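Local structure of radical SAM domain protein (6Y1X) at residues Asp178-Lys183 / Leu190-Ile195; Pro38-Lys43 / Val158-Val163; Ala117-Phe122 / Pro147-Asp152; Asn199-Ile204 / Lys237-Phe242. The protein matures nitrogenase as the radical SAM carbide synthase NifB, probably building the iron-sulfur precursor from which the iron-molybdenum cofactor is made. All coordinates share one frame; numbering follows the deposited sequence.

Contact 1 (Asp178-Lys183 / Leu190-Ile195)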
# COMPACT_ATOMS: atom_id res chain seq x y z
N ASP A 178 -10.48 12.79 -5.11
CA ASP A 178 -11.70 13.24 -5.78
C ASP A 178 -12.94 12.64 -5.12
O ASP A 178 -13.93 13.35 -4.90
CB ASP A 178 -11.69 12.82 -7.26
CG ASP A 178 -10.92 13.78 -8.14
OD1 ASP A 178 -10.45 14.83 -7.64
OD2 ASP A 178 -10.80 13.48 -9.34
N TYR A 179 -12.90 11.35 -4.80
CA TYR A 179 -14.06 10.68 -4.25
C TYR A 179 -13.61 9.37 -3.63
O TYR A 179 -12.50 8.88 -3.88
CB TYR A 179 -15.13 10.43 -5.32
CG TYR A 179 -14.72 9.51 -6.46
CD1 TYR A 179 -14.67 8.13 -6.29
CD2 TYR A 179 -14.39 10.03 -7.70
CE1 TYR A 179 -14.30 7.30 -7.32
CE2 TYR A 179 -14.02 9.20 -8.74
CZ TYR A 179 -13.98 7.84 -8.55
OH TYR A 179 -13.60 7.00 -9.58
N VAL A 180 -14.50 8.79 -2.82
CA VAL A 180 -14.37 7.42 -2.34
C VAL A 180 -15.70 6.74 -2.57
O VAL A 180 -16.76 7.37 -2.53
CB VAL A 180 -13.96 7.34 -0.85
CG1 VAL A 180 -12.73 8.20 -0.56
CG2 VAL A 180 -15.10 7.75 0.05
N ILE A 181 -15.64 5.44 -2.85
CA ILE A 181 -16.82 4.60 -3.02
C ILE A 181 -16.82 3.62 -1.85
O ILE A 181 -15.92 2.78 -1.74
CB ILE A 181 -16.82 3.86 -4.36
CG1 ILE A 181 -16.66 4.84 -5.52
CG2 ILE A 181 -18.09 3.04 -4.52
CD1 ILE A 181 -16.31 4.16 -6.83
N TYR A 182 -17.81 3.74 -0.97
CA TYR A 182 -17.85 2.90 0.21
C TYR A 182 -19.27 2.39 0.40
O TYR A 182 -20.20 3.20 0.54
CB TYR A 182 -17.39 3.68 1.45
CG TYR A 182 -17.34 2.83 2.70
CD1 TYR A 182 -16.48 1.74 2.77
CD2 TYR A 182 -18.14 3.12 3.80
CE1 TYR A 182 -16.42 0.96 3.90
CE2 TYR A 182 -18.08 2.34 4.93
CZ TYR A 182 -17.22 1.26 4.98
OH TYR A 182 -17.16 0.48 6.11
N LYS A 183 -19.42 1.07 0.47
CA LYS A 183 -20.70 0.40 0.69
C LYS A 183 -21.79 0.92 -0.25
O LYS A 183 -22.90 1.25 0.16
CB LYS A 183 -21.14 0.50 2.15
CG LYS A 183 -20.19 -0.21 3.11
CD LYS A 183 -20.83 -0.41 4.46
CE LYS A 183 -19.90 -1.16 5.40
NZ LYS A 183 -20.63 -1.72 6.57
N LEU A 190 -15.08 16.76 1.90
CA LEU A 190 -14.64 16.47 3.26
C LEU A 190 -15.26 15.19 3.78
O LEU A 190 -14.61 14.43 4.50
CB LEU A 190 -14.98 17.66 4.16
CG LEU A 190 -14.47 17.64 5.61
CD1 LEU A 190 -12.95 17.64 5.64
CD2 LEU A 190 -15.02 18.82 6.37
N GLU A 191 -16.53 14.94 3.44
CA GLU A 191 -17.18 13.70 3.87
C GLU A 191 -16.41 12.48 3.38
O GLU A 191 -16.18 11.53 4.14
CB GLU A 191 -18.63 13.65 3.36
CG GLU A 191 -19.39 12.42 3.84
CD GLU A 191 -20.89 12.50 3.60
OE1 GLU A 191 -21.33 13.29 2.74
OE2 GLU A 191 -21.64 11.74 4.26
N ALA A 192 -16.04 12.47 2.10
CA ALA A 192 -15.24 11.38 1.56
C ALA A 192 -13.92 11.23 2.31
O ALA A 192 -13.51 10.12 2.65
CB ALA A 192 -14.98 11.60 0.06
N ALA A 193 -13.24 12.35 2.56
CA ALA A 193 -11.96 12.31 3.26
C ALA A 193 -12.11 11.78 4.68
O ALA A 193 -11.24 11.05 5.18
CB ALA A 193 -11.31 13.69 3.27
N LYS A 194 -13.19 12.17 5.37
CA LYS A 194 -13.41 11.68 6.73
C LYS A 194 -13.73 10.19 6.74
O LYS A 194 -13.30 9.47 7.64
CB LYS A 194 -14.54 12.47 7.40
CG LYS A 194 -14.19 13.91 7.76
CD LYS A 194 -15.40 14.62 8.34
CE LYS A 194 -15.01 15.60 9.43
NZ LYS A 194 -14.42 14.89 10.61
N ILE A 195 -14.51 9.72 5.76
CA ILE A 195 -14.81 8.30 5.70
C ILE A 195 -13.53 7.51 5.46
O ILE A 195 -13.28 6.48 6.10
CB ILE A 195 -15.86 8.01 4.62
CG1 ILE A 195 -17.25 8.49 5.06
CG2 ILE A 195 -15.85 6.53 4.24
CD1 ILE A 195 -18.23 8.62 3.92
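The phenol ring of Tyr182 meets helix 190-195 through the CG2 methyl of Ile195, which comes in obliquely and stops 4.1 Å from Tyr182 CD2. One face of the ring is roofed by its own neighbour, Lys183, whose CG stands 3.7 Å above the ring plane, over its centre. With CG anti to the backbone N (chi1 -176°), the ring runs past Ile195 and its CD2 meets the methyl; Leu144 and Leu145 touch it too.

Two residues earlier on the strand, Val180 provides the second foothold. Its CG2 rests 3.9 Å from Ala192 CB, and its CG1 lies 3.8 Å from the carbonyl oxygen Ala192 O; CG2 also faces Ile195 CG2, more loosely, at 4.4 Å. Alanine suits this turn of the helix because a single methyl lets the backbones close to 5.6 Å between the CA atoms of Val180 and Ala192. The branched valine supplies two methyls against Ala192, and Ile195 adds its CG2 a turn further along the helix. Nothing polar joins the two segments, and Tyr187 of strand 185-188 adds an aromatic side chain beside Ala192 and Ile195.

The short axes cross at 56°. Strand 177-182 is the middle member of a small antiparallel sheet between strands 61-63 and 185-188, and the contact packs the hairpin it forms with 185-188 against the following helix 189-209, near the cysteines of the second [4Fe-4S] cluster.

Contact 2 (Pro38-Lys43 / Val158-Val163). With SF4 (iron/sulfur cluster), chain C.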
# COMPACT_ATOMS: atom_id res chain seq x y z
N PRO A 38 11.89 -7.92 1.27
CA PRO A 38 12.73 -6.83 0.76
C PRO A 38 12.20 -5.44 1.07
O PRO A 38 13.00 -4.50 1.16
CB PRO A 38 12.76 -7.08 -0.76
CG PRO A 38 12.16 -8.43 -0.98
CD PRO A 38 11.31 -8.75 0.20
N CYS A 39 10.90 -5.28 1.26
CA CYS A 39 10.32 -3.97 1.52
C CYS A 39 10.26 -3.62 2.99
O CYS A 39 9.97 -2.47 3.33
CB CYS A 39 8.91 -3.89 0.92
SG CYS A 39 8.81 -4.48 -0.79
N PHE A 40 10.56 -4.56 3.88
CA PHE A 40 10.54 -4.31 5.32
C PHE A 40 11.92 -4.41 5.96
O PHE A 40 12.04 -4.14 7.16
CB PHE A 40 9.57 -5.27 6.02
CG PHE A 40 8.12 -5.02 5.70
CD1 PHE A 40 7.61 -5.33 4.45
CD2 PHE A 40 7.28 -4.46 6.64
CE1 PHE A 40 6.28 -5.09 4.15
CE2 PHE A 40 5.95 -4.22 6.35
CZ PHE A 40 5.45 -4.54 5.10
N SER A 41 12.94 -4.81 5.21
CA SER A 41 14.29 -4.92 5.73
C SER A 41 15.26 -4.41 4.68
O SER A 41 15.16 -4.78 3.50
CB SER A 41 14.63 -6.38 6.10
OG SER A 41 15.95 -6.49 6.57
N GLU A 42 16.18 -3.53 5.10
CA GLU A 42 17.21 -3.04 4.19
C GLU A 42 18.09 -4.18 3.68
O GLU A 42 18.46 -4.21 2.50
CB GLU A 42 18.05 -1.96 4.88
CG GLU A 42 18.39 -0.79 3.97
CD GLU A 42 18.77 0.46 4.75
OE1 GLU A 42 19.49 1.31 4.18
OE2 GLU A 42 18.35 0.59 5.91
N LYS A 43 18.46 -5.11 4.57
CA LYS A 43 19.28 -6.24 4.16
C LYS A 43 18.54 -7.14 3.17
O LYS A 43 19.14 -7.65 2.22
CB LYS A 43 19.72 -7.05 5.38
CG LYS A 43 20.57 -6.27 6.37
N VAL A 158 -2.21 -13.57 5.33
CA VAL A 158 -1.44 -12.36 5.06
C VAL A 158 -0.79 -11.89 6.36
O VAL A 158 -1.46 -11.72 7.38
CB VAL A 158 -2.34 -11.29 4.45
CG1 VAL A 158 -1.63 -9.94 4.39
CG2 VAL A 158 -2.80 -11.71 3.07
N THR A 159 0.53 -11.67 6.32
CA THR A 159 1.28 -11.24 7.50
C THR A 159 1.83 -9.83 7.39
O THR A 159 2.22 -9.25 8.42
CB THR A 159 2.46 -12.19 7.78
OG1 THR A 159 3.25 -12.33 6.59
CG2 THR A 159 1.97 -13.55 8.23
N ASN A 160 1.85 -9.25 6.20
CA ASN A 160 2.44 -7.94 5.96
C ASN A 160 1.44 -7.13 5.16
O ASN A 160 0.90 -7.62 4.17
CB ASN A 160 3.77 -8.05 5.21
CG ASN A 160 4.85 -8.76 6.00
OD1 ASN A 160 4.75 -9.96 6.28
ND2 ASN A 160 5.90 -8.03 6.36
N ILE A 161 1.23 -5.88 5.57
CA ILE A 161 0.21 -5.03 4.97
C ILE A 161 0.80 -3.64 4.77
O ILE A 161 1.42 -3.08 5.68
CB ILE A 161 -1.06 -4.94 5.84
CG1 ILE A 161 -1.75 -6.30 5.91
CG2 ILE A 161 -2.02 -3.90 5.28
CD1 ILE A 161 -2.93 -6.33 6.87
N THR A 162 0.64 -3.10 3.57
CA THR A 162 1.02 -1.72 3.30
C THR A 162 -0.25 -0.90 3.15
O THR A 162 -1.14 -1.26 2.36
CB THR A 162 1.86 -1.63 2.02
OG1 THR A 162 3.16 -2.15 2.27
CG2 THR A 162 1.99 -0.17 1.58
N VAL A 163 -0.34 0.19 3.89
CA VAL A 163 -1.45 1.13 3.77
C VAL A 163 -0.86 2.44 3.28
O VAL A 163 0.13 2.92 3.83
CB VAL A 163 -2.18 1.32 5.11
CG1 VAL A 163 -3.32 2.32 4.95
CG2 VAL A 163 -2.67 -0.01 5.66
FE1 SF4 C . 4.27 -3.31 -1.26
FE2 SF4 C . 6.56 -4.78 -1.19
FE3 SF4 C . 4.60 -5.34 -3.00
FE4 SF4 C . 4.21 -5.90 -0.33
S1 SF4 C . 5.76 -6.87 -1.73
S2 SF4 C . 2.71 -4.92 -1.77
S3 SF4 C . 5.32 -4.12 0.63
S4 SF4 C . 5.87 -3.42 -2.91
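Within the pocket of the first [4Fe-4S] cluster of this radical SAM fold, Phe40 from the N-terminal loop lies against Asn160 on strand 160-164, one of the strands of the central parallel sheet. The neighbouring Cys39 binds the cluster, its SG 2.3 Å from the iron FE2, and His52, Glu75 and Cys138 are further ligands of this cluster.

The amide of Asn160 stands almost upright on the aromatic ring, the two planes 80° apart. Its ND2 sits over the centre of one face, 3.5 Å above the plane, so all six ring carbons lie at nearly equal distance from the nitrogen. Because Asn160 ND2 also donates to the carbonyl of Arg33, the amide is anchored by a polar bond while its NH2 group lies on an electron-rich face. At the ring's edge, near its plane, is Ile161 O, 4.3 Å from Phe40 CZ. Toward the cluster, Phe40 CE1 comes within 3.8 Å of the sulfide S3, and phenylalanine fits here as a flat, apolar filler between metal site and sheet. An alanine in its place is likely to open a gap beside S3 and strip the amide of Asn160 of the surface it rests on.

Thr162 brings OG1 to 3.4 Å from S3, and the same hydroxyl is hydrogen-bonded to Lys215. The other end of the asparagine is fixed too: Thr159 OG1 donates to Asn160 OD1 over 2.8 Å, approaching in the carbonyl plane.

Contact 3 (Ala117-Phe122 / Pro147-Asp152)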
# COMPACT_ATOMS: atom_id res chain seq x y z
N ALA A 117 -10.64 -4.23 -2.91
CA ALA A 117 -11.90 -3.99 -3.60
C ALA A 117 -12.21 -5.07 -4.62
O ALA A 117 -13.17 -4.93 -5.38
CB ALA A 117 -11.89 -2.62 -4.28
N ASN A 118 -11.42 -6.14 -4.67
CA ASN A 118 -11.56 -7.18 -5.69
C ASN A 118 -11.56 -8.53 -4.99
O ASN A 118 -10.59 -8.86 -4.30
CB ASN A 118 -10.42 -7.11 -6.71
CG ASN A 118 -10.43 -5.85 -7.52
OD1 ASN A 118 -10.90 -5.83 -8.66
ND2 ASN A 118 -9.84 -4.79 -6.98
N GLU A 119 -12.63 -9.30 -5.17
CA GLU A 119 -12.66 -10.62 -4.54
C GLU A 119 -11.53 -11.50 -5.04
O GLU A 119 -11.07 -12.39 -4.32
CB GLU A 119 -14.01 -11.30 -4.77
CG GLU A 119 -15.15 -10.64 -4.01
CD GLU A 119 -14.88 -10.59 -2.51
OE1 GLU A 119 -15.19 -9.55 -1.89
OE2 GLU A 119 -14.38 -11.59 -1.95
N GLU A 120 -11.04 -11.26 -6.27
CA GLU A 120 -9.98 -12.09 -6.82
C GLU A 120 -8.71 -12.00 -6.00
O GLU A 120 -7.89 -12.93 -6.04
CB GLU A 120 -9.70 -11.69 -8.27
CG GLU A 120 -10.83 -12.03 -9.24
CD GLU A 120 -11.89 -10.94 -9.31
OE1 GLU A 120 -11.81 -9.97 -8.52
OE2 GLU A 120 -12.80 -11.05 -10.16
N THR A 121 -8.52 -10.91 -5.26
CA THR A 121 -7.36 -10.80 -4.37
C THR A 121 -7.37 -11.93 -3.35
O THR A 121 -6.36 -12.60 -3.11
CB THR A 121 -7.37 -9.45 -3.66
OG1 THR A 121 -7.24 -8.39 -4.63
CG2 THR A 121 -6.25 -9.36 -2.64
N PHE A 122 -8.53 -12.13 -2.71
CA PHE A 122 -8.64 -13.11 -1.64
C PHE A 122 -8.57 -14.53 -2.19
O PHE A 122 -7.99 -15.41 -1.56
CB PHE A 122 -9.94 -12.87 -0.87
CG PHE A 122 -10.05 -11.47 -0.34
CD1 PHE A 122 -9.53 -11.15 0.91
CD2 PHE A 122 -10.61 -10.46 -1.11
CE1 PHE A 122 -9.60 -9.86 1.39
CE2 PHE A 122 -10.68 -9.16 -0.63
CZ PHE A 122 -10.18 -8.86 0.62
N PRO A 147 -10.72 -2.17 7.44
CA PRO A 147 -11.51 -2.68 8.57
C PRO A 147 -12.45 -3.80 8.17
O PRO A 147 -12.63 -4.75 8.95
CB PRO A 147 -12.30 -1.45 9.03
CG PRO A 147 -11.59 -0.29 8.49
CD PRO A 147 -10.89 -0.72 7.25
N ASP A 148 -13.05 -3.72 6.99
CA ASP A 148 -14.04 -4.72 6.58
C ASP A 148 -13.40 -6.04 6.16
O ASP A 148 -14.03 -7.09 6.27
CB ASP A 148 -14.90 -4.18 5.44
CG ASP A 148 -15.88 -3.12 5.89
OD1 ASP A 148 -16.05 -2.94 7.12
OD2 ASP A 148 -16.50 -2.47 5.02
N ARG A 149 -12.15 -6.02 5.70
CA ARG A 149 -11.54 -7.21 5.13
C ARG A 149 -10.36 -7.74 5.93
O ARG A 149 -9.77 -8.75 5.53
CB ARG A 149 -11.09 -6.95 3.68
CG ARG A 149 -12.21 -6.59 2.72
CD ARG A 149 -13.44 -7.48 2.86
NE ARG A 149 -13.23 -8.87 2.48
CZ ARG A 149 -13.56 -9.37 1.29
NH1 ARG A 149 -14.09 -8.58 0.36
NH2 ARG A 149 -13.34 -10.65 1.02
N ILE A 150 -9.98 -7.09 7.03
CA ILE A 150 -8.79 -7.51 7.77
C ILE A 150 -8.97 -8.93 8.29
O ILE A 150 -8.01 -9.71 8.36
CB ILE A 150 -8.46 -6.52 8.90
CG1 ILE A 150 -7.18 -6.93 9.64
CG2 ILE A 150 -9.63 -6.37 9.86
CD1 ILE A 150 -5.95 -6.95 8.76
N GLU A 151 -10.20 -9.29 8.67
CA GLU A 151 -10.45 -10.64 9.17
C GLU A 151 -10.17 -11.68 8.08
O GLU A 151 -9.61 -12.74 8.36
CB GLU A 151 -11.89 -10.76 9.66
CG GLU A 151 -12.20 -12.07 10.36
CD GLU A 151 -13.35 -11.95 11.34
OE1 GLU A 151 -14.39 -11.36 10.98
OE2 GLU A 151 -13.22 -12.45 12.48
N ASP A 152 -10.56 -11.37 6.84
CA ASP A 152 -10.28 -12.28 5.72
C ASP A 152 -8.78 -12.40 5.48
O ASP A 152 -8.26 -13.50 5.27
CB ASP A 152 -10.98 -11.79 4.46
CG ASP A 152 -12.48 -11.89 4.55
OD1 ASP A 152 -12.98 -12.54 5.49
OD2 ASP A 152 -13.17 -11.31 3.68
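Charge pairing dominates where Glu119 and Arg149 meet. The guanidinium grips the carboxylate end-on, one nitrogen to each oxygen: Arg149 NH1 donates to Glu119 OE1 at 2.7 Å, and Arg149 NH2 reaches Glu119 OE2 at a longer 3.3 Å. Both bonds are fairly straight, and the two flat groups are nearly coplanar, 13° apart. Glu119 gets there by folding its chain at chi2 (-57°), which brings the carboxylate across to the other helix.

Within its own helix Arg149 holds Asp152 side-on. Its NE and NH2 both point at Asp152 OD2, each 2.7 Å away, but these bonds are more bent and meet the oxygen on its anti side. OD1 of the aspartate pairs with Arg155, so the network runs on along helix 146-156.

The helices concerned, 119-131 and 146-156, are successive helices packed outside the parallel sheet of the radical SAM fold, with strand 136-141 between them in sequence, a beta-alpha arrangement.

Stacking adds a second kind of contact. The guanidinium lies flat on the ring of Phe122, planes 4° apart, as a cation-pi pair with Arg149 CZ 3.7 Å from the ring centroid. Arginine suits the place because its edge can serve two carboxylates while its face covers an aromatic. A leucine here would probably leave Glu119 and Asp152 as near like charges without the cation between them, and take the flat cover off Phe122.

Apolar packing comes from the Arg149 chain, CB 3.7 Å from Phe122 CZ, and from Asp152 CB, 3.9 Å from Phe122 CE1.

Contact 4 (Asn199-Ile204 / Lys237-Phe242)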
# COMPACT_ATOMS: atom_id res chain seq x y z
N ASN A 199 -11.61 4.92 8.33
CA ASN A 199 -11.40 3.51 7.99
C ASN A 199 -9.92 3.15 7.98
O ASN A 199 -9.54 2.07 8.46
CB ASN A 199 -12.04 3.19 6.64
CG ASN A 199 -13.52 2.87 6.76
OD1 ASN A 199 -14.14 3.09 7.80
ND2 ASN A 199 -14.10 2.34 5.68
N GLN A 200 -9.07 4.01 7.42
CA GLN A 200 -7.63 3.75 7.44
C GLN A 200 -7.12 3.56 8.87
O GLN A 200 -6.39 2.61 9.15
CB GLN A 200 -6.86 4.90 6.78
CG GLN A 200 -7.13 5.10 5.29
CD GLN A 200 -6.57 6.42 4.78
OE1 GLN A 200 -6.85 7.48 5.33
NE2 GLN A 200 -5.78 6.36 3.71
N LEU A 201 -7.52 4.44 9.78
CA LEU A 201 -7.03 4.34 11.15
C LEU A 201 -7.58 3.11 11.85
O LEU A 201 -6.84 2.40 12.54
CB LEU A 201 -7.37 5.60 11.94
CG LEU A 201 -6.72 6.89 11.42
CD1 LEU A 201 -7.17 8.09 12.24
CD2 LEU A 201 -5.20 6.77 11.38
N LYS A 202 -8.89 2.84 11.70
CA LYS A 202 -9.46 1.63 12.29
C LYS A 202 -8.81 0.37 11.73
O LYS A 202 -8.58 -0.60 12.46
CB LYS A 202 -10.97 1.59 12.08
CG LYS A 202 -11.75 2.62 12.88
CD LYS A 202 -13.24 2.54 12.57
CE LYS A 202 -14.08 3.16 13.69
NZ LYS A 202 -13.80 4.61 13.87
N GLY A 203 -8.52 0.37 10.43
CA GLY A 203 -7.93 -0.83 9.83
C GLY A 203 -6.50 -1.06 10.27
O GLY A 203 -6.11 -2.18 10.58
N ILE A 204 -5.71 0.01 10.34
CA ILE A 204 -4.34 -0.09 10.83
C ILE A 204 -4.33 -0.58 12.27
O ILE A 204 -3.57 -1.49 12.63
CB ILE A 204 -3.61 1.26 10.69
CG1 ILE A 204 -3.34 1.57 9.21
CG2 ILE A 204 -2.33 1.29 11.52
CD1 ILE A 204 -2.88 2.99 8.97
N LYS A 237 3.32 6.08 14.44
CA LYS A 237 4.26 5.56 15.42
C LYS A 237 3.54 5.13 16.69
O LYS A 237 3.79 4.04 17.23
CB LYS A 237 5.33 6.61 15.72
CG LYS A 237 6.26 6.28 16.88
CD LYS A 237 7.11 5.05 16.59
CE LYS A 237 8.15 4.85 17.69
NZ LYS A 237 8.87 6.12 18.01
N SER A 238 2.63 5.97 17.19
CA SER A 238 1.86 5.62 18.38
C SER A 238 0.98 4.40 18.14
O SER A 238 0.70 3.65 19.08
CB SER A 238 0.99 6.79 18.82
OG SER A 238 1.76 7.82 19.41
N MET A 239 0.52 4.21 16.91
CA MET A 239 -0.39 3.12 16.58
C MET A 239 0.31 1.78 16.39
O MET A 239 -0.38 0.76 16.27
CB MET A 239 -1.19 3.47 15.34
CG MET A 239 -2.13 4.65 15.53
SD MET A 239 -3.02 5.02 14.02
CE MET A 239 -4.36 3.84 14.12
N GLY A 240 1.63 1.74 16.35
CA GLY A 240 2.34 0.49 16.18
C GLY A 240 2.72 0.11 14.77
O GLY A 240 3.06 -1.05 14.53
N VAL A 241 2.67 1.06 13.83
CA VAL A 241 3.18 0.80 12.49
C VAL A 241 4.68 0.53 12.56
O VAL A 241 5.41 1.12 13.37
CB VAL A 241 2.85 1.99 11.57
CG1 VAL A 241 3.59 1.88 10.25
CG2 VAL A 241 1.35 2.04 11.33
N PHE A 242 5.14 -0.41 11.73
CA PHE A 242 6.52 -0.85 11.83
C PHE A 242 7.48 0.05 11.05
O PHE A 242 8.56 0.38 11.55
CB PHE A 242 6.65 -2.29 11.33
CG PHE A 242 8.07 -2.77 11.26
CD1 PHE A 242 8.78 -3.07 12.41
CD2 PHE A 242 8.70 -2.92 10.04
CE1 PHE A 242 10.09 -3.51 12.34
CE2 PHE A 242 10.01 -3.36 9.96
CZ PHE A 242 10.70 -3.65 11.11
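The nearest backbones here are those of Ile204, in helix 189-209, and Met239, in the last turn of helix 229-239, their CA atoms 7.7 Å apart. These are outer helices of the radical SAM barrel, and after Met239 the second one ends in a Schellman motif. Gly240 turns out of the helix with a positive phi of 94°, where a side chain would be jammed against the preceding carbonyl oxygen, so glycine is called for. The chain then runs through Val241 into strand 243-248.

Met239 reaches furthest across. Its chain is extended to the sulfur and then bends at chi3 (83°), which lays the terminal methyl against the neighbouring helix backbone. A long, unbranched and flexible residue suits such a reach. The sulfur packs on Leu201, SD to CD2 being 3.8 Å, and the two side chains cross at about a right angle. Ile204, one turn on from Leu201, offers its CG2 to both residues of the other segment: 4.2 Å to Met239 CE and 3.8 Å to Val241 CG2. Val241 continues inward onto Val214 and Val216 of strand 213-220, so this branched pair links the helix to the sheet beneath it.

All of these side-chain meetings are apolar. The closest approach is made by the methionine methyl to the helix backbone, with Met239 CE 3.3 Å from the carbonyl oxygen Leu201 O.

Helix 189-209 ties contact 1 to contact 4, whose centres lie 19 Å apart; between them Tyr182 CE1 packs 3.2 Å from Asn199 ND2. Contact 3 meets both: Asp148 OD2 lies 3.2 Å from Tyr182 OH, a probable hydrogen bond, and Pro147 sits on Asn199 and Lys202. Contact 2 alone reaches the first cluster, and its strand follows directly on the helix of contact 3, with Ile161 CD1 3.6 Å from Ile150 CD1. Phe242 of contact 4 also packs on Phe40. Contacts 1 and 2 lie on opposite sides of the chain's centre, their centres 27 Å apart, with the side chain of Val180 about 9 Å from the second iron-sulfur cluster.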